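Local coordinates for bifunctional protein PutA (Bdellovibrio bacteriovorus, PDB 5UR2) that probably oxidises proline to glutamate in two steps, pairing an FAD-dependent proline dehydrogenase with an NAD-dependent glutamate semialdehyde dehydrogenase, at residues 14-17 / 18-22; 325-328 / 329-333; 354-357 / 358-361; 424-428 / 429-433. All blocks are in the same frame, centred on the assembly; numbering follows the deposited sequence.

Interaction 1 of 4, residues 14-17 / 18-22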
# COMPACT_ATOMS: atom_id res chain seq x y z
N GLY B 14 31.12 43.80 -28.38
CA GLY B 14 29.75 43.33 -28.53
C GLY B 14 28.76 44.45 -28.78
O GLY B 14 27.83 44.30 -29.58
N GLU B 15 28.98 45.61 -28.15
CA GLU B 15 28.10 46.75 -28.38
C GLU B 15 28.22 47.25 -29.82
O GLU B 15 27.21 47.62 -30.43
CB GLU B 15 28.43 47.87 -27.40
CG GLU B 15 28.01 47.57 -25.96
CD GLU B 15 28.44 48.66 -24.98
OE1 GLU B 15 29.19 49.56 -25.40
OE2 GLU B 15 28.03 48.62 -23.81
N GLU B 16 29.43 47.24 -30.38
CA GLU B 16 29.59 47.61 -31.79
C GLU B 16 28.84 46.65 -32.70
O GLU B 16 28.12 47.08 -33.61
CB GLU B 16 31.06 47.63 -32.17
CG GLU B 16 31.31 47.84 -33.67
CD GLU B 16 32.78 47.71 -34.06
OE1 GLU B 16 33.63 47.61 -33.14
OE2 GLU B 16 33.08 47.72 -35.27
N ILE B 17 28.95 45.34 -32.43
CA ILE B 17 28.30 44.34 -33.27
C ILE B 17 26.79 44.51 -33.24
O ILE B 17 26.12 44.48 -34.28
CB ILE B 17 28.73 42.92 -32.84
CG1 ILE B 17 30.21 42.68 -33.17
CG2 ILE B 17 27.81 41.85 -33.44
CD1 ILE B 17 30.76 41.40 -32.59
N LEU B 18 26.23 44.72 -32.05
CA LEU B 18 24.79 44.92 -31.95
C LEU B 18 24.35 46.25 -32.58
O LEU B 18 23.23 46.35 -33.11
CB LEU B 18 24.35 44.84 -30.49
CG LEU B 18 24.55 43.44 -29.87
CD1 LEU B 18 24.47 43.49 -28.36
CD2 LEU B 18 23.53 42.46 -30.39
N LYS B 19 25.19 47.28 -32.52
CA LYS B 19 24.84 48.55 -33.15
C LYS B 19 24.75 48.40 -34.66
O LYS B 19 23.77 48.83 -35.28
CB LYS B 19 25.84 49.64 -32.76
CG LYS B 19 25.56 51.00 -33.38
CD LYS B 19 24.13 51.48 -33.15
CE LYS B 19 23.87 51.91 -31.71
NZ LYS B 19 22.62 52.74 -31.59
N ARG B 20 25.76 47.76 -35.26
CA ARG B 20 25.74 47.49 -36.70
C ARG B 20 24.51 46.67 -37.08
O ARG B 20 23.93 46.88 -38.15
CB ARG B 20 26.99 46.73 -37.12
CG ARG B 20 28.29 47.49 -37.14
CD ARG B 20 29.42 46.48 -37.40
NE ARG B 20 30.73 47.09 -37.62
CZ ARG B 20 31.21 47.44 -38.80
NH1 ARG B 20 30.48 47.27 -39.90
NH2 ARG B 20 32.43 47.96 -38.89
N MET B 21 24.11 45.74 -36.21
CA MET B 21 22.98 44.87 -36.53
C MET B 21 21.70 45.67 -36.70
O MET B 21 20.83 45.28 -37.49
CB MET B 21 22.80 43.82 -35.43
CG MET B 21 23.80 42.68 -35.52
SD MET B 21 23.90 41.73 -33.99
CE MET B 21 22.17 41.32 -33.74
N GLU B 22 21.57 46.79 -35.99
CA GLU B 22 20.40 47.64 -36.15
C GLU B 22 20.30 48.23 -37.55
O GLU B 22 19.20 48.58 -37.99
CB GLU B 22 20.42 48.78 -35.13
CG GLU B 22 20.65 48.37 -33.69
CD GLU B 22 20.71 49.59 -32.77
OE1 GLU B 22 20.90 49.42 -31.55
OE2 GLU B 22 20.56 50.72 -33.29
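Ile-17 and Met-21, one turn apart on helix 6-22, make the tight side of this contact. The CG2 branch of Ile-17 lies 4.0 Å from Met-21 SD. It gets there because CG2, not CG1, stands anti to the backbone N (chi1 -69° for CG1) and so leans along the helix toward its C-terminal end. Met-21 CG also packs on the Ile-17 carbonyl oxygen at 3.2 Å, and the same oxygen accepts the Met-21 amide. Three residues earlier in the helix, Leu-18 sets CG 3.4 Å from Gly-14 O while its own N donates to that oxygen over 3.0 Å, at an N-H...O angle of 165°. These i to i+4 bonds define a regular alpha helix, here in the N-terminal domain of the PutA family. Its buried face lies against the proline dehydrogenase region: Ile-17 and Leu-18 meet Val-357 of helix 357-369, and Met-21 meets Ile-389 of helix 387-395. The looser side is polar. Glu-16 and Arg-20 run alongside each other, pointing the same way, with carboxylate and guanidinium planes 28° apart. Glu-16 OE2 approaches the guanidinium edge in plane, but Arg-20 NE stands 3.4 Å from it, a weak hydrogen bond within a salt bridge. Farther toward solvent, the bent chain of Lys-19 brings NZ to 3.3 Å from Glu-22 OE2, another weak, long salt bridge.

Interaction 2 of 4, residues 325-328 / 329-333. With P5F (N-propargylglycine-modified flavin adenine dinucleotide), chain F.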
# COMPACT_ATOMS: atom_id res chain seq x y z
N THR B 325 25.52 21.79 -16.26
CA THR B 325 24.09 22.04 -16.19
C THR B 325 23.78 23.49 -15.82
O THR B 325 22.61 23.84 -15.66
CB THR B 325 23.42 21.06 -15.22
OG1 THR B 325 24.09 21.07 -13.97
CG2 THR B 325 23.48 19.63 -15.81
N ASN B 326 24.78 24.35 -15.74
CA ASN B 326 24.61 25.80 -15.69
C ASN B 326 25.10 26.35 -17.02
O ASN B 326 26.26 26.13 -17.40
CB ASN B 326 25.40 26.36 -14.50
CG ASN B 326 25.52 27.89 -14.51
OD1 ASN B 326 24.90 28.59 -15.30
ND2 ASN B 326 26.32 28.41 -13.58
N LYS B 327 24.22 27.06 -17.74
CA LYS B 327 24.58 27.42 -19.11
C LYS B 327 25.78 28.36 -19.16
O LYS B 327 26.56 28.33 -20.12
CB LYS B 327 23.37 28.03 -19.83
CG LYS B 327 23.54 28.09 -21.36
CD LYS B 327 23.89 29.52 -21.83
CE LYS B 327 24.14 29.57 -23.34
NZ LYS B 327 24.54 30.95 -23.78
N ALA B 328 25.95 29.20 -18.13
CA ALA B 328 27.13 30.05 -18.05
C ALA B 328 28.42 29.24 -17.93
O ALA B 328 29.48 29.71 -18.38
CB ALA B 328 26.99 31.05 -16.89
N GLU B 329 28.37 28.04 -17.33
CA GLU B 329 29.56 27.17 -17.34
C GLU B 329 29.97 26.82 -18.76
O GLU B 329 31.17 26.81 -19.07
CB GLU B 329 29.32 25.87 -16.57
CG GLU B 329 29.34 25.97 -15.07
CD GLU B 329 29.15 24.61 -14.40
OE1 GLU B 329 28.10 23.96 -14.61
OE2 GLU B 329 30.08 24.19 -13.68
N SER B 330 29.01 26.52 -19.64
CA SER B 330 29.36 26.20 -21.02
C SER B 330 29.98 27.40 -21.73
O SER B 330 31.02 27.27 -22.39
CB SER B 330 28.12 25.71 -21.77
OG SER B 330 27.67 24.49 -21.25
N ASP B 331 29.37 28.58 -21.59
CA ASP B 331 29.93 29.78 -22.20
C ASP B 331 31.35 30.03 -21.68
O ASP B 331 32.29 30.23 -22.45
CB ASP B 331 29.05 30.99 -21.89
CG ASP B 331 27.68 30.94 -22.59
OD1 ASP B 331 27.47 30.16 -23.55
OD2 ASP B 331 26.80 31.72 -22.18
N ALA B 332 31.52 29.96 -20.35
CA ALA B 332 32.83 30.25 -19.77
C ALA B 332 33.87 29.25 -20.23
O ALA B 332 35.01 29.62 -20.54
CB ALA B 332 32.75 30.27 -18.24
N ASN B 333 33.49 27.97 -20.29
CA ASN B 333 34.41 26.95 -20.77
C ASN B 333 34.71 27.15 -22.26
O ASN B 333 35.84 26.90 -22.71
CB ASN B 333 33.81 25.56 -20.53
CG ASN B 333 34.79 24.46 -20.79
OD1 ASN B 333 35.79 24.34 -20.06
ND2 ASN B 333 34.55 23.66 -21.82
PA P5F F . 24.12 29.85 -27.12
O1A P5F F . 25.14 30.96 -26.67
O2A P5F F . 22.72 30.09 -26.89
O5B P5F F . 24.29 28.52 -26.45
C5B P5F F . 23.31 27.49 -26.40
C4B P5F F . 23.99 26.19 -25.93
O4B P5F F . 24.31 26.18 -24.57
C3B P5F F . 23.22 24.92 -26.13
O3B P5F F . 23.25 24.47 -27.43
C2B P5F F . 23.90 23.99 -25.21
O2B P5F F . 25.05 23.51 -25.81
C1B P5F F . 24.28 24.87 -24.07
N9A P5F F . 23.36 24.85 -22.96
C8A P5F F . 22.00 25.13 -22.97
N7A P5F F . 21.53 25.01 -21.73
C5A P5F F . 22.56 24.65 -20.86
C6A P5F F . 22.66 24.37 -19.50
N6A P5F F . 21.50 24.45 -18.65
N1A P5F F . 23.84 24.02 -18.95
C2A P5F F . 24.95 23.93 -19.71
N3A P5F F . 24.89 24.17 -21.05
C4A P5F F . 23.74 24.53 -21.64
N1 P5F F . 26.85 20.57 -31.90
C2 P5F F . 27.44 19.29 -31.58
O2 P5F F . 27.24 18.78 -30.31
N3 P5F F . 28.23 18.57 -32.54
C4 P5F F . 28.46 19.07 -33.85
O4 P5F F . 29.23 18.31 -34.73
C4X P5F F . 27.83 20.41 -34.19
N5 P5F F . 27.88 20.96 -35.55
C5X P5F F . 27.65 22.41 -35.67
C6 P5F F . 28.20 23.16 -36.84
C7 P5F F . 28.05 24.56 -36.91
C7M P5F F . 28.62 25.31 -38.10
C8 P5F F . 27.38 25.28 -35.88
C8M P5F F . 27.20 26.77 -35.92
C9 P5F F . 26.85 24.58 -34.76
C9A P5F F . 27.00 23.10 -34.68
N10 P5F F . 26.48 22.38 -33.51
C10 P5F F . 27.07 21.10 -33.23
C1' P5F F . 25.54 22.99 -32.54
C2' P5F F . 26.26 23.84 -31.49
O2' P5F F . 26.98 23.00 -30.67
C3' P5F F . 25.34 24.71 -30.63
O3' P5F F . 24.49 23.89 -29.93
C4' P5F F . 24.48 25.70 -31.40
O4' P5F F . 25.18 26.04 -32.56
C5' P5F F . 24.01 26.93 -30.60
O5' P5F F . 24.99 27.46 -29.73
P P5F F . 25.28 29.03 -29.48
O1P P5F F . 26.75 29.45 -29.07
O2P P5F F . 24.70 29.64 -30.82
O3P P5F F . 24.01 29.50 -28.56
C21 P5F F . 26.35 19.12 -36.60
C22 P5F F . 27.21 20.05 -36.14
C23 P5F F . 26.67 17.61 -36.50
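Two torsions carry Lys-327 to Asp-331: chi1 of -165° sets CG anti to the backbone N, and a bend at chi2 (-103°) swings the otherwise extended chain across Asp-331. The ammonium meets both carboxylate oxygens. Lys-327 NZ lies 2.9 Å from Asp-331 OD2, on its syn lone pair, and makes a weak bond to Asp-331 OD1. The same nitrogen reaches P5F O1A, a phosphate oxygen of the modified flavin, at 3.0 Å. On the way, Lys-327 CB and CG pack over the adenine, CG at 3.6 Å from P5F C5A. Ser-330, one helical turn on, donates from OG to P5F N3A at 2.8 Å, while Thr-325 O receives a weak bond from the adenine amine N6A. At the start of helix 327-343, Asn-326 is the N-cap: its OD1 takes the Ala-328 amide over 3.1 Å, the donor standing 57° out of the amide plane. The side chain of Glu-329 crosses that of Asn-326 at about a right angle, OE1 3.6 Å from Asn-326 CB, and OE1 is hydrogen-bonded to Thr-454 OG1. Asp-331 OD1 has a second cation, Lys-303. With one carboxylate between two lysines and a phosphate beside Lys-327, the charges probably balance locally. The lysine is thereby fixed by anions at its tip and by adenine along its stem, which links recognition of the base to that of the pyrophosphate.

Interaction 3 of 4, residues 354-357 / 358-361. With P5F (N-propargylglycine-modified flavin adenine dinucleotide), chain F.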
# COMPACT_ATOMS: atom_id res chain seq x y z
N SER B 354 29.29 29.63 -33.39
CA SER B 354 28.39 30.19 -32.38
C SER B 354 27.59 31.33 -32.99
O SER B 354 28.12 32.10 -33.80
CB SER B 354 29.14 30.70 -31.15
OG SER B 354 28.23 31.22 -30.20
N HIS B 355 26.34 31.47 -32.56
CA HIS B 355 25.51 32.62 -32.91
C HIS B 355 25.44 33.67 -31.80
O HIS B 355 24.70 34.66 -31.92
CB HIS B 355 24.09 32.17 -33.27
CG HIS B 355 24.05 31.02 -34.23
ND1 HIS B 355 24.05 29.70 -33.81
CD2 HIS B 355 24.04 30.98 -35.58
CE1 HIS B 355 24.02 28.91 -34.87
NE2 HIS B 355 24.02 29.66 -35.96
N ASN B 356 26.21 33.50 -30.74
CA ASN B 356 26.16 34.32 -29.54
C ASN B 356 27.13 35.49 -29.68
O ASN B 356 28.34 35.27 -29.83
CB ASN B 356 26.49 33.42 -28.34
CG ASN B 356 26.49 34.14 -27.00
OD1 ASN B 356 26.89 35.29 -26.89
ND2 ASN B 356 26.05 33.43 -25.96
N VAL B 357 26.61 36.73 -29.65
CA VAL B 357 27.45 37.90 -29.88
C VAL B 357 28.51 38.05 -28.79
O VAL B 357 29.64 38.45 -29.07
CB VAL B 357 26.59 39.18 -30.02
CG1 VAL B 357 27.46 40.43 -30.00
CG2 VAL B 357 25.82 39.15 -31.33
N ARG B 358 28.17 37.73 -27.53
CA ARG B 358 29.18 37.73 -26.46
C ARG B 358 30.34 36.79 -26.80
O ARG B 358 31.51 37.21 -26.79
CB ARG B 358 28.54 37.34 -25.13
CG ARG B 358 29.53 36.81 -24.08
CD ARG B 358 30.47 37.90 -23.55
NE ARG B 358 31.68 37.33 -22.93
CZ ARG B 358 32.48 38.00 -22.10
NH1 ARG B 358 32.21 39.26 -21.78
NH2 ARG B 358 33.56 37.42 -21.59
N THR B 359 30.02 35.53 -27.11
CA THR B 359 31.04 34.54 -27.47
C THR B 359 31.89 35.02 -28.64
O THR B 359 33.12 34.95 -28.60
CB THR B 359 30.36 33.22 -27.84
OG1 THR B 359 29.50 32.80 -26.76
CG2 THR B 359 31.41 32.11 -28.12
N LEU B 360 31.24 35.49 -29.71
CA LEU B 360 31.98 35.96 -30.87
C LEU B 360 32.89 37.14 -30.52
O LEU B 360 34.04 37.19 -30.97
CB LEU B 360 31.00 36.36 -31.98
CG LEU B 360 30.09 35.24 -32.52
CD1 LEU B 360 28.99 35.79 -33.42
CD2 LEU B 360 30.92 34.23 -33.27
N ALA B 361 32.39 38.10 -29.73
CA ALA B 361 33.19 39.27 -29.38
C ALA B 361 34.38 38.90 -28.51
O ALA B 361 35.47 39.48 -28.65
CB ALA B 361 32.32 40.32 -28.68
PA P5F F . 24.12 29.85 -27.12
O1A P5F F . 25.14 30.96 -26.67
O2A P5F F . 22.72 30.09 -26.89
O5B P5F F . 24.29 28.52 -26.45
C5B P5F F . 23.31 27.49 -26.40
C4B P5F F . 23.99 26.19 -25.93
O4B P5F F . 24.31 26.18 -24.57
C3B P5F F . 23.22 24.92 -26.13
O3B P5F F . 23.25 24.47 -27.43
C2B P5F F . 23.90 23.99 -25.21
O2B P5F F . 25.05 23.51 -25.81
C1B P5F F . 24.28 24.87 -24.07
N9A P5F F . 23.36 24.85 -22.96
C8A P5F F . 22.00 25.13 -22.97
N7A P5F F . 21.53 25.01 -21.73
C5A P5F F . 22.56 24.65 -20.86
C6A P5F F . 22.66 24.37 -19.50
N6A P5F F . 21.50 24.45 -18.65
N1A P5F F . 23.84 24.02 -18.95
C2A P5F F . 24.95 23.93 -19.71
N3A P5F F . 24.89 24.17 -21.05
C4A P5F F . 23.74 24.53 -21.64
N1 P5F F . 26.85 20.57 -31.90
C2 P5F F . 27.44 19.29 -31.58
O2 P5F F . 27.24 18.78 -30.31
N3 P5F F . 28.23 18.57 -32.54
C4 P5F F . 28.46 19.07 -33.85
O4 P5F F . 29.23 18.31 -34.73
C4X P5F F . 27.83 20.41 -34.19
N5 P5F F . 27.88 20.96 -35.55
C5X P5F F . 27.65 22.41 -35.67
C6 P5F F . 28.20 23.16 -36.84
C7 P5F F . 28.05 24.56 -36.91
C7M P5F F . 28.62 25.31 -38.10
C8 P5F F . 27.38 25.28 -35.88
C8M P5F F . 27.20 26.77 -35.92
C9 P5F F . 26.85 24.58 -34.76
C9A P5F F . 27.00 23.10 -34.68
N10 P5F F . 26.48 22.38 -33.51
C10 P5F F . 27.07 21.10 -33.23
C1' P5F F . 25.54 22.99 -32.54
C2' P5F F . 26.26 23.84 -31.49
O2' P5F F . 26.98 23.00 -30.67
C3' P5F F . 25.34 24.71 -30.63
O3' P5F F . 24.49 23.89 -29.93
C4' P5F F . 24.48 25.70 -31.40
O4' P5F F . 25.18 26.04 -32.56
C5' P5F F . 24.01 26.93 -30.60
O5' P5F F . 24.99 27.46 -29.73
P P5F F . 25.28 29.03 -29.48
O1P P5F F . 26.75 29.45 -29.07
O2P P5F F . 24.70 29.64 -30.82
O3P P5F F . 24.01 29.50 -28.56
C21 P5F F . 26.35 19.12 -36.60
C22 P5F F . 27.21 20.05 -36.14
C23 P5F F . 26.67 17.61 -36.50
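Ser-354 touches Thr-359 at the point where strand 349-353 of the proline dehydrogenase beta/alpha barrel passes into helix 357-369. The loop between them binds phosphate and ends in the N-cap of the helix. Ser-354 OG, set anti to its own amide nitrogen (chi1 -179°), donates to P5F O1P at 2.6 Å and accepts the Asn-356 N-H at 3.1 Å, forming an ST turn. The hydroxyl thus serves both the flavin and the loop, while Ser-354 CB lies 4.0 Å from Thr-359 CG2. His-355 grips the other oxygen of that phosphate twice. Its backbone N stands 3.0 Å from P5F O2P, and ND1 adds a second bond to the same oxygen, which lies in the ring plane at the edge. At the other end of the ring NE2 accepts the backbone N-H of Leu-382, so one ring nitrogen donates and the other accepts, and together they fix the imidazole's rotation. Asn-356 divides its amide. ND2 donates to P5F O1A at 2.7 Å, almost straight at 169°, and OD1 caps the helix by taking the Thr-359 amide at 3.1 Å, with the donor 62° out of the amide plane. Accepting a helix N-H at OD1 probably polarises the amide and makes ND2 a better donor to the phosphate, which also lies near the positive end of the helix. Thr-359 crosses this side chain at about a right angle, and its OG1 accepts from Lys-303 NZ. Val-357 begins the helix and accepts from Ala-361. Beside it, Leu-360 reaches back over the loop, with CG 3.2 Å from Asn-356 O.

Interaction 4 of 4, residues 424-428 / 429-433. With P5F (N-propargylglycine-modified flavin adenine dinucleotide), chain F.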
# COMPACT_ATOMS: atom_id res chain seq x y z
N THR B 424 13.78 27.85 -28.93
CA THR B 424 12.82 28.08 -27.86
C THR B 424 13.37 27.77 -26.48
O THR B 424 12.63 27.85 -25.49
CB THR B 424 11.54 27.25 -28.06
OG1 THR B 424 11.87 25.85 -28.01
CG2 THR B 424 10.88 27.62 -29.38
N SER B 425 14.65 27.41 -26.38
CA SER B 425 15.24 27.08 -25.10
C SER B 425 15.34 28.31 -24.20
O SER B 425 15.63 29.42 -24.66
CB SER B 425 16.62 26.46 -25.32
OG SER B 425 17.41 26.50 -24.14
N ASN B 426 15.11 28.11 -22.90
CA ASN B 426 15.20 29.21 -21.94
C ASN B 426 16.61 29.77 -21.85
O ASN B 426 16.79 30.95 -21.50
CB ASN B 426 14.73 28.75 -20.56
CG ASN B 426 13.23 28.79 -20.41
OD1 ASN B 426 12.60 29.82 -20.68
ND2 ASN B 426 12.64 27.68 -19.97
N GLU B 427 17.62 28.96 -22.16
CA GLU B 427 19.00 29.39 -22.08
C GLU B 427 19.55 29.92 -23.39
O GLU B 427 20.75 30.23 -23.46
CB GLU B 427 19.89 28.23 -21.60
CG GLU B 427 19.40 27.56 -20.34
CD GLU B 427 19.36 28.51 -19.17
OE1 GLU B 427 20.13 29.51 -19.17
OE2 GLU B 427 18.58 28.26 -18.23
N SER B 428 18.74 30.00 -24.44
CA SER B 428 19.23 30.43 -25.74
C SER B 428 19.61 31.91 -25.73
O SER B 428 18.81 32.76 -25.35
CB SER B 428 18.18 30.16 -26.81
OG SER B 428 18.48 30.88 -27.99
N TRP B 429 20.83 32.22 -26.17
CA TRP B 429 21.24 33.62 -26.23
C TRP B 429 20.39 34.40 -27.23
O TRP B 429 19.99 35.55 -26.95
CB TRP B 429 22.72 33.73 -26.60
CG TRP B 429 23.24 35.14 -26.44
CD1 TRP B 429 23.82 35.68 -25.33
CD2 TRP B 429 23.21 36.19 -27.43
NE1 TRP B 429 24.16 36.99 -25.56
CE2 TRP B 429 23.79 37.33 -26.83
CE3 TRP B 429 22.75 36.27 -28.74
CZ2 TRP B 429 23.92 38.55 -27.52
CZ3 TRP B 429 22.88 37.49 -29.42
CH2 TRP B 429 23.46 38.61 -28.80
N LEU B 430 20.10 33.81 -28.39
CA LEU B 430 19.28 34.48 -29.40
C LEU B 430 17.88 34.74 -28.89
O LEU B 430 17.29 35.80 -29.17
CB LEU B 430 19.23 33.65 -30.68
CG LEU B 430 20.49 33.69 -31.51
CD1 LEU B 430 20.38 32.64 -32.58
CD2 LEU B 430 20.68 35.06 -32.11
N ARG B 431 17.29 33.78 -28.18
CA ARG B 431 15.98 34.03 -27.59
C ARG B 431 16.04 35.20 -26.60
O ARG B 431 15.16 36.07 -26.61
CB ARG B 431 15.45 32.78 -26.90
CG ARG B 431 14.19 33.09 -26.10
CD ARG B 431 13.72 31.94 -25.28
NE ARG B 431 12.74 32.38 -24.29
CZ ARG B 431 11.92 31.56 -23.63
NH1 ARG B 431 11.96 30.25 -23.84
NH2 ARG B 431 11.06 32.06 -22.74
N GLY B 432 17.07 35.25 -25.76
CA GLY B 432 17.17 36.33 -24.81
C GLY B 432 17.22 37.69 -25.47
O GLY B 432 16.63 38.66 -24.97
N LYS B 433 17.91 37.78 -26.61
CA LYS B 433 18.04 39.04 -27.36
C LYS B 433 16.76 39.40 -28.12
O LYS B 433 16.28 40.54 -28.03
CB LYS B 433 19.23 38.95 -28.31
CG LYS B 433 19.18 39.96 -29.43
CD LYS B 433 19.49 41.36 -28.98
CE LYS B 433 19.42 42.30 -30.17
NZ LYS B 433 19.33 43.72 -29.69
PA P5F F . 24.12 29.85 -27.12
O1A P5F F . 25.14 30.96 -26.67
O2A P5F F . 22.72 30.09 -26.89
O5B P5F F . 24.29 28.52 -26.45
C5B P5F F . 23.31 27.49 -26.40
C4B P5F F . 23.99 26.19 -25.93
O4B P5F F . 24.31 26.18 -24.57
C3B P5F F . 23.22 24.92 -26.13
O3B P5F F . 23.25 24.47 -27.43
C2B P5F F . 23.90 23.99 -25.21
O2B P5F F . 25.05 23.51 -25.81
C1B P5F F . 24.28 24.87 -24.07
N9A P5F F . 23.36 24.85 -22.96
C8A P5F F . 22.00 25.13 -22.97
N7A P5F F . 21.53 25.01 -21.73
C5A P5F F . 22.56 24.65 -20.86
C6A P5F F . 22.66 24.37 -19.50
N6A P5F F . 21.50 24.45 -18.65
N1A P5F F . 23.84 24.02 -18.95
C2A P5F F . 24.95 23.93 -19.71
N3A P5F F . 24.89 24.17 -21.05
C4A P5F F . 23.74 24.53 -21.64
N1 P5F F . 26.85 20.57 -31.90
C2 P5F F . 27.44 19.29 -31.58
O2 P5F F . 27.24 18.78 -30.31
N3 P5F F . 28.23 18.57 -32.54
C4 P5F F . 28.46 19.07 -33.85
O4 P5F F . 29.23 18.31 -34.73
C4X P5F F . 27.83 20.41 -34.19
N5 P5F F . 27.88 20.96 -35.55
C5X P5F F . 27.65 22.41 -35.67
C6 P5F F . 28.20 23.16 -36.84
C7 P5F F . 28.05 24.56 -36.91
C7M P5F F . 28.62 25.31 -38.10
C8 P5F F . 27.38 25.28 -35.88
C8M P5F F . 27.20 26.77 -35.92
C9 P5F F . 26.85 24.58 -34.76
C9A P5F F . 27.00 23.10 -34.68
N10 P5F F . 26.48 22.38 -33.51
C10 P5F F . 27.07 21.10 -33.23
C1' P5F F . 25.54 22.99 -32.54
C2' P5F F . 26.26 23.84 -31.49
O2' P5F F . 26.98 23.00 -30.67
C3' P5F F . 25.34 24.71 -30.63
O3' P5F F . 24.49 23.89 -29.93
C4' P5F F . 24.48 25.70 -31.40
O4' P5F F . 25.18 26.04 -32.56
C5' P5F F . 24.01 26.93 -30.60
O5' P5F F . 24.99 27.46 -29.73
P P5F F . 25.28 29.03 -29.48
O1P P5F F . 26.75 29.45 -29.07
O2P P5F F . 24.70 29.64 -30.82
O3P P5F F . 24.01 29.50 -28.56
C21 P5F F . 26.35 19.12 -36.60
C22 P5F F . 27.21 20.05 -36.14
C23 P5F F . 26.67 17.61 -36.50
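Ser-428 OG receives the Arg-431 amide over 3.1 Å at a near-straight 170°, the capping bond that starts helix 429-434. A chi1 of 164° turns the hydroxyl away from its own amide and beside the carbonyl carbon. The next amide, Gly-432 N, donates to Ser-428 O at 3.1 Å, the first i to i+4 bond. The Arg-431 chain, extended from CG to NE, runs back along the preceding loop. Its CD comes 3.2 Å from Ser-425 O, and NH1 makes a weak bond at the guanidinium edge to Thr-424 O. Over one face of that group sits Asn-426 OD1, 3.3 Å from Arg-431 NH1, at an angle too poor for a hydrogen bond. Asn-426 and Arg-431 lie alongside each other, their flat groups well tilted. NE has its own partner, Asp-436, in a salt bridge. In the loop, Ser-425 to Ser-428 form a type I beta turn, and Ser-425 OG accepts from Glu-427 N in an ST turn. The helix start also faces the cofactor: Trp-429 N points straight at P5F O2A, 2.9 Å away at 177°. A helix N-terminus whose first amide binds phosphate is a common anion site, here in the proline dehydrogenase barrel.

Overall arrangement
Interactions 2, 3 and 4 share the modified flavin, whereas interaction 1 belongs to the N-terminal domain and stands outside the pocket. Interaction 3 is buried throughout; the other three each have a partly exposed side. Chemistry follows place: interaction 1 depends on apolar packing with weak ion pairs at its rim, while interactions 2, 3 and 4 are all N-capped helix starts that reach the pyrophosphate, interaction 2 differing by its salt bridge and adenine contacts. Trp-429 joins the last two, meeting Asn-356 and Val-357. Helix 6-22 packs on both interactions, for Leu-18 also touches Trp-429, and so backs the phosphate-binding elements. Interactions 1 and 2 do not touch, their nearest atoms being about 13 Å apart.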